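Local coordinates for uncharacterized protein (Bacteroides ovatus CL02T12C04, PDB 6PTM) that probably hydrolyses carrageenan-derived sugars from the chain end, as an exo-carrageenase of glycoside hydrolase family 42, at residues 257-261 with 309-315; 346-350 with 362-366. One frame throughout, in Å; residues are numbered along the deposited sequence.

Contact 1. Residues 257-261 with 309-315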
loop_
_atom_site.group_PDB
_atom_site.type_symbol
_atom_site.label_atom_id
_atom_site.label_comp_id
_atom_site.label_asym_id
_atom_site.label_seq_id
_atom_site.Cartn_x
_atom_site.Cartn_y
_atom_site.Cartn_z
ATOM N N ASP A 257 -17.616 11.752 -17.150
ATOM C CA ASP A 257 -17.635 12.945 -16.275
ATOM C C ASP A 257 -18.293 12.580 -14.946
ATOM O O ASP A 257 -19.509 12.390 -14.943
ATOM C CB ASP A 257 -18.426 14.052 -16.968
ATOM C CG ASP A 257 -18.507 15.316 -16.130
ATOM O OD1 ASP A 257 -17.827 15.379 -15.089
ATOM O OD2 ASP A 257 -19.206 16.233 -16.556
ATOM N N ILE A 258 -17.528 12.535 -13.849
ATOM C CA ILE A 258 -18.099 12.235 -12.498
ATOM C C ILE A 258 -19.106 13.315 -12.070
ATOM O O ILE A 258 -19.875 13.068 -11.130
ATOM C CB ILE A 258 -17.001 12.032 -11.440
ATOM C CG1 ILE A 258 -16.070 13.245 -11.305
ATOM C CG2 ILE A 258 -16.239 10.761 -11.721
ATOM C CD1 ILE A 258 -15.079 13.142 -10.161
ATOM N N ASN A 259 -19.118 14.494 -12.703
ATOM C CA ASN A 259 -20.070 15.565 -12.310
ATOM C C ASN A 259 -21.276 15.618 -13.270
ATOM O O ASN A 259 -22.060 16.570 -13.144
ATOM C CB ASN A 259 -19.339 16.902 -12.182
ATOM C CG ASN A 259 -18.333 16.864 -11.063
ATOM O OD1 ASN A 259 -17.133 16.978 -11.292
ATOM N ND2 ASN A 259 -18.819 16.710 -9.838
ATOM N N HIS A 260 -21.430 14.677 -14.209
ATOM C CA HIS A 260 -22.548 14.692 -15.196
ATOM C C HIS A 260 -23.737 13.924 -14.624
ATOM O O HIS A 260 -23.551 12.811 -14.127
ATOM C CB HIS A 260 -22.107 14.099 -16.523
ATOM C CG HIS A 260 -23.059 14.399 -17.631
ATOM N ND1 HIS A 260 -24.339 13.895 -17.648
ATOM C CD2 HIS A 260 -22.918 15.152 -18.744
ATOM C CE1 HIS A 260 -24.962 14.341 -18.720
ATOM N NE2 HIS A 260 -24.105 15.108 -19.428
ATOM N N PRO A 261 -24.983 14.460 -14.656
ATOM C CA PRO A 261 -26.143 13.756 -14.098
ATOM C C PRO A 261 -26.386 12.378 -14.706
ATOM O O PRO A 261 -26.885 11.555 -14.001
ATOM C CB PRO A 261 -27.348 14.649 -14.407
ATOM C CG PRO A 261 -26.736 16.028 -14.450
ATOM C CD PRO A 261 -25.347 15.831 -15.054
ATOM N N SER A 309 -14.872 19.110 -16.953
ATOM C CA SER A 309 -16.083 19.319 -17.785
ATOM C C SER A 309 -16.718 20.662 -17.419
ATOM O O SER A 309 -16.288 21.264 -16.414
ATOM C CB SER A 309 -17.047 18.219 -17.605
ATOM O OG SER A 309 -17.791 18.413 -16.410
ATOM N N GLU A 310 -17.772 21.049 -18.144
ATOM C CA GLU A 310 -18.563 22.276 -17.843
ATOM C C GLU A 310 -19.389 22.015 -16.583
ATOM O O GLU A 310 -19.467 22.907 -15.731
ATOM C CB GLU A 310 -19.343 22.691 -19.089
ATOM C CG GLU A 310 -18.403 23.087 -20.232
ATOM C CD GLU A 310 -17.495 24.252 -19.884
ATOM O OE1 GLU A 310 -18.029 25.329 -19.591
ATOM O OE2 GLU A 310 -16.275 24.067 -19.790
ATOM N N TYR A 311 -19.944 20.803 -16.438
ATOM C CA TYR A 311 -20.645 20.376 -15.197
ATOM C C TYR A 311 -19.677 20.551 -14.018
ATOM O O TYR A 311 -20.098 21.111 -12.969
ATOM C CB TYR A 311 -21.239 18.962 -15.318
ATOM C CG TYR A 311 -22.580 18.897 -16.017
ATOM C CD1 TYR A 311 -23.753 19.353 -15.427
ATOM C CD2 TYR A 311 -22.673 18.412 -17.304
ATOM C CE1 TYR A 311 -24.974 19.316 -16.095
ATOM C CE2 TYR A 311 -23.877 18.368 -17.993
ATOM C CZ TYR A 311 -25.037 18.816 -17.387
ATOM O OH TYR A 311 -26.197 18.742 -18.111
ATOM N N ALA A 312 -18.404 20.150 -14.169
ATOM C CA ALA A 312 -17.396 20.195 -13.084
ATOM C C ALA A 312 -17.076 21.655 -12.757
ATOM O O ALA A 312 -16.951 21.970 -11.577
ATOM C CB ALA A 312 -16.137 19.416 -13.461
ATOM N N TYR A 313 -16.911 22.518 -13.761
ATOM C CA TYR A 313 -16.601 23.946 -13.529
ATOM C C TYR A 313 -17.771 24.613 -12.790
ATOM O O TYR A 313 -17.528 25.477 -11.902
ATOM C CB TYR A 313 -16.236 24.663 -14.828
ATOM C CG TYR A 313 -15.339 25.835 -14.549
ATOM C CD1 TYR A 313 -13.969 25.664 -14.428
ATOM C CD2 TYR A 313 -15.867 27.081 -14.214
ATOM C CE1 TYR A 313 -13.142 26.721 -14.089
ATOM C CE2 TYR A 313 -15.053 28.148 -13.865
ATOM C CZ TYR A 313 -13.681 27.977 -13.827
ATOM O OH TYR A 313 -12.875 29.009 -13.439
ATOM N N GLU A 314 -19.015 24.247 -13.131
ATOM C CA GLU A 314 -20.194 24.735 -12.365
ATOM C C GLU A 314 -20.083 24.282 -10.894
ATOM O O GLU A 314 -20.367 25.092 -9.990
ATOM C CB GLU A 314 -21.487 24.325 -13.087
ATOM C CG GLU A 314 -22.753 24.823 -12.398
ATOM C CD GLU A 314 -22.872 26.332 -12.208
ATOM O OE1 GLU A 314 -22.252 27.128 -12.988
ATOM O OE2 GLU A 314 -23.543 26.710 -11.249
ATOM N N GLU A 315 -19.618 23.054 -10.626
ATOM C CA GLU A 315 -19.398 22.614 -9.226
ATOM C C GLU A 315 -18.276 23.457 -8.605
ATOM O O GLU A 315 -18.415 23.914 -7.442
ATOM C CB GLU A 315 -19.131 21.105 -9.165
ATOM C CG GLU A 315 -20.352 20.291 -9.535
ATOM C CD GLU A 315 -21.587 20.594 -8.713
ATOM O OE1 GLU A 315 -21.514 20.476 -7.491
ATOM O OE2 GLU A 315 -22.587 21.043 -9.302
HETATM O O HOH W 1 -15.081 16.542 -15.058
#
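The N-cap of helix 310-324 is where D257 and S309 meet: S309 OG donates to D257 OD2 over 2.6 Å, arriving 43° out of the carboxylate plane. The same OG accepts from A312 N at 2.9 Å, a capping bond made possible by a chi1 of 80°, which sets the hydroxyl between the backbone N and the carbonyl carbon. Two bonds therefore grip one serine oxygen. D257 is itself tied down, because its OD1 accepts from N259 N at 2.9 Å, well above the carboxylate plane. This is an Asx turn, superposed on a type I beta turn from D257 to H260; a water lies within bonding reach of the same OD1 and accepts from S309 N. The turn leads directly into helix 261-278, with H260 as its N-cap through ND1 to L262 N, so the loop links the starts of helices 261-278 and 310-324, probably within the TIM-barrel catalytic domain expected of a GH42 enzyme. Beyond the N-cap, Y311 turns a ring edge to the face of H260, centroids 4.6 Å apart and planes at 60°, a T-shaped pair. P261 CD lies over a face of Y311, 3.8 Å from the centroid and close to the ring normal, a CH-pi contact. N259 OD1 packs on A312 CB at 3.4 Å, while R370 of helix 358-385 donates to that oxygen.

Contact 2. Residues 346-350 with 362-366; sequences GPRIM and DFMAF
M350 lays its terminal methyl over a face of the F363 ring, joining the loop ahead of helix 358-385 to the second turn of that helix. This is plain packing within the beta-galactosidase-family region, which holds both segments. CE sits 4.0 Å from the ring centroid and 29° off the normal, which satisfies the geometry of a CH-pi contact. SD is 4.6 Å from the same centroid in an oblique position, so the pair is also a Met-aromatic contact. Bends at chi2 (-68°) and chi3 (99°) curl the chain back and bring CE over the ring. On the M364 side the two methionines run past each other in opposite directions, and M364 CE reaches M350 CG at 3.6 Å. These three buried side chains form the tight part of the contact.

Toward P347, which is exposed, the packing thins: the ring meets main-chain oxygens obliquely, with F363 CZ 3.4 Å from R348 O and F363 CE1 3.6 Å from P347 O. R348 points its CB away from the helix, and R348 NH1 donates to G346 O at 2.7 Å, in the carbonyl plane and nearly in the guanidinium plane; D345 takes a salt bridge from the same nitrogen. Were F363 an alanine, a gap would probably open beside M350, leaving CE without its aromatic face and less restricted. With no hydrogen bond between the segments, their direct association rests on dispersion and sulfur-aromatic contact, whereas the bonds of R348 NH1 to G346 and D345 probably help to shape the loop.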
loop_
_atom_site.group_PDB
_atom_site.type_symbol
_atom_site.label_atom_id
_atom_site.label_comp_id
_atom_site.label_asym_id
_atom_site.label_seq_id
_atom_site.Cartn_x
_atom_site.Cartn_y
_atom_site.Cartn_z
ATOM N N GLY A 346 -12.571 31.108 -15.411
ATOM C CA GLY A 346 -11.159 30.757 -15.638
ATOM C C GLY A 346 -10.987 29.466 -16.438
ATOM O O GLY A 346 -11.928 28.805 -16.860
ATOM N N PRO A 347 -9.719 29.121 -16.721
ATOM C CA PRO A 347 -9.399 27.941 -17.497
ATOM C C PRO A 347 -9.860 26.656 -16.793
ATOM O O PRO A 347 -9.888 26.589 -15.551
ATOM C CB PRO A 347 -7.866 27.958 -17.667
ATOM C CG PRO A 347 -7.346 29.150 -16.857
ATOM C CD PRO A 347 -8.545 29.938 -16.374
ATOM N N ARG A 348 -10.275 25.698 -17.605
ATOM C CA ARG A 348 -10.728 24.344 -17.175
ATOM C C ARG A 348 -9.537 23.387 -16.964
ATOM O O ARG A 348 -9.759 22.238 -16.628
ATOM C CB ARG A 348 -11.663 23.754 -18.228
ATOM C CG ARG A 348 -13.120 24.167 -18.047
ATOM C CD ARG A 348 -13.335 25.662 -17.934
ATOM N NE ARG A 348 -14.728 26.008 -18.183
ATOM C CZ ARG A 348 -15.243 27.220 -18.036
ATOM N NH1 ARG A 348 -14.505 28.218 -17.592
ATOM N NH2 ARG A 348 -16.521 27.420 -18.317
ATOM N N ILE A 349 -8.315 23.842 -17.189
ATOM C CA ILE A 349 -7.062 23.081 -16.950
ATOM C C ILE A 349 -6.031 24.092 -16.454
ATOM O O ILE A 349 -6.128 25.253 -16.876
ATOM C CB ILE A 349 -6.644 22.358 -18.247
ATOM C CG1 ILE A 349 -5.586 21.289 -17.959
ATOM C CG2 ILE A 349 -6.168 23.362 -19.308
ATOM C CD1 ILE A 349 -5.500 20.232 -19.022
ATOM N N MET A 350 -5.126 23.676 -15.563
ATOM C CA MET A 350 -4.125 24.542 -14.960
ATOM C C MET A 350 -2.816 24.429 -15.763
ATOM O O MET A 350 -2.580 23.409 -16.480
ATOM C CB MET A 350 -3.871 24.161 -13.502
ATOM C CG MET A 350 -5.049 24.431 -12.584
ATOM S SD MET A 350 -5.361 26.177 -12.396
ATOM C CE MET A 350 -6.688 26.342 -13.579
ATOM N N ASP A 362 -6.991 26.860 -5.433
ATOM C CA ASP A 362 -8.457 26.650 -5.434
ATOM C C ASP A 362 -8.794 25.508 -6.379
ATOM O O ASP A 362 -9.638 24.654 -6.002
ATOM C CB ASP A 362 -9.195 27.936 -5.778
ATOM C CG ASP A 362 -9.294 28.900 -4.601
ATOM O OD1 ASP A 362 -8.923 28.497 -3.454
ATOM O OD2 ASP A 362 -9.690 30.045 -4.837
ATOM N N PHE A 363 -8.208 25.508 -7.576
ATOM C CA PHE A 363 -8.525 24.477 -8.593
ATOM C C PHE A 363 -8.153 23.086 -8.034
ATOM O O PHE A 363 -8.960 22.132 -8.129
ATOM C CB PHE A 363 -7.813 24.791 -9.905
ATOM C CG PHE A 363 -8.439 24.108 -11.083
ATOM C CD1 PHE A 363 -9.323 24.790 -11.897
ATOM C CD2 PHE A 363 -8.101 22.798 -11.399
ATOM C CE1 PHE A 363 -9.941 24.140 -12.956
ATOM C CE2 PHE A 363 -8.694 22.162 -12.480
ATOM C CZ PHE A 363 -9.619 22.834 -13.253
ATOM N N MET A 364 -6.960 22.963 -7.442
ATOM C CA MET A 364 -6.437 21.659 -6.978
ATOM C C MET A 364 -7.230 21.209 -5.740
ATOM O O MET A 364 -7.528 19.998 -5.642
ATOM C CB MET A 364 -4.938 21.718 -6.660
ATOM C CG MET A 364 -4.056 22.049 -7.840
ATOM S SD MET A 364 -4.561 21.273 -9.369
ATOM C CE MET A 364 -3.354 21.995 -10.487
ATOM N N ALA A 365 -7.589 22.151 -4.854
ATOM C CA ALA A 365 -8.339 21.887 -3.611
ATOM C C ALA A 365 -9.753 21.423 -3.987
ATOM O O ALA A 365 -10.210 20.402 -3.449
ATOM C CB ALA A 365 -8.351 23.137 -2.759
ATOM N N PHE A 366 -10.378 22.122 -4.942
ATOM C CA PHE A 366 -11.702 21.762 -5.484
ATOM C C PHE A 366 -11.596 20.362 -6.107
ATOM O O PHE A 366 -12.491 19.533 -5.867
ATOM C CB PHE A 366 -12.225 22.799 -6.483
ATOM C CG PHE A 366 -13.284 22.213 -7.389
ATOM C CD1 PHE A 366 -14.532 21.889 -6.887
ATOM C CD2 PHE A 366 -13.026 21.916 -8.713
ATOM C CE1 PHE A 366 -15.491 21.296 -7.690
ATOM C CE2 PHE A 366 -13.993 21.336 -9.526
ATOM C CZ PHE A 366 -15.232 21.034 -9.011
#

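How the contacts relate
From the N terminus, contact 1 comes first: 257-261, at the entry to helix 261-278, is met by 309-315, closing a loop of 47 residues that includes that helix and strand 288-292. Contact 2 follows in series, with 346-350 returning to 362-366 across only 11 residues, so the two loops neither nest nor cross. They lie about 13 Å apart, centre to centre, and touch directly. E310 OE1 forms a salt bridge with R348 NH2 at 2.9 Å, Y313 makes a cation-pi contact with R348, and A312 O packs on F366 CZ at 3.2 Å. Helix 310-324 thus connects the 257-261 turn to both segments of contact 2, including helix 358-385.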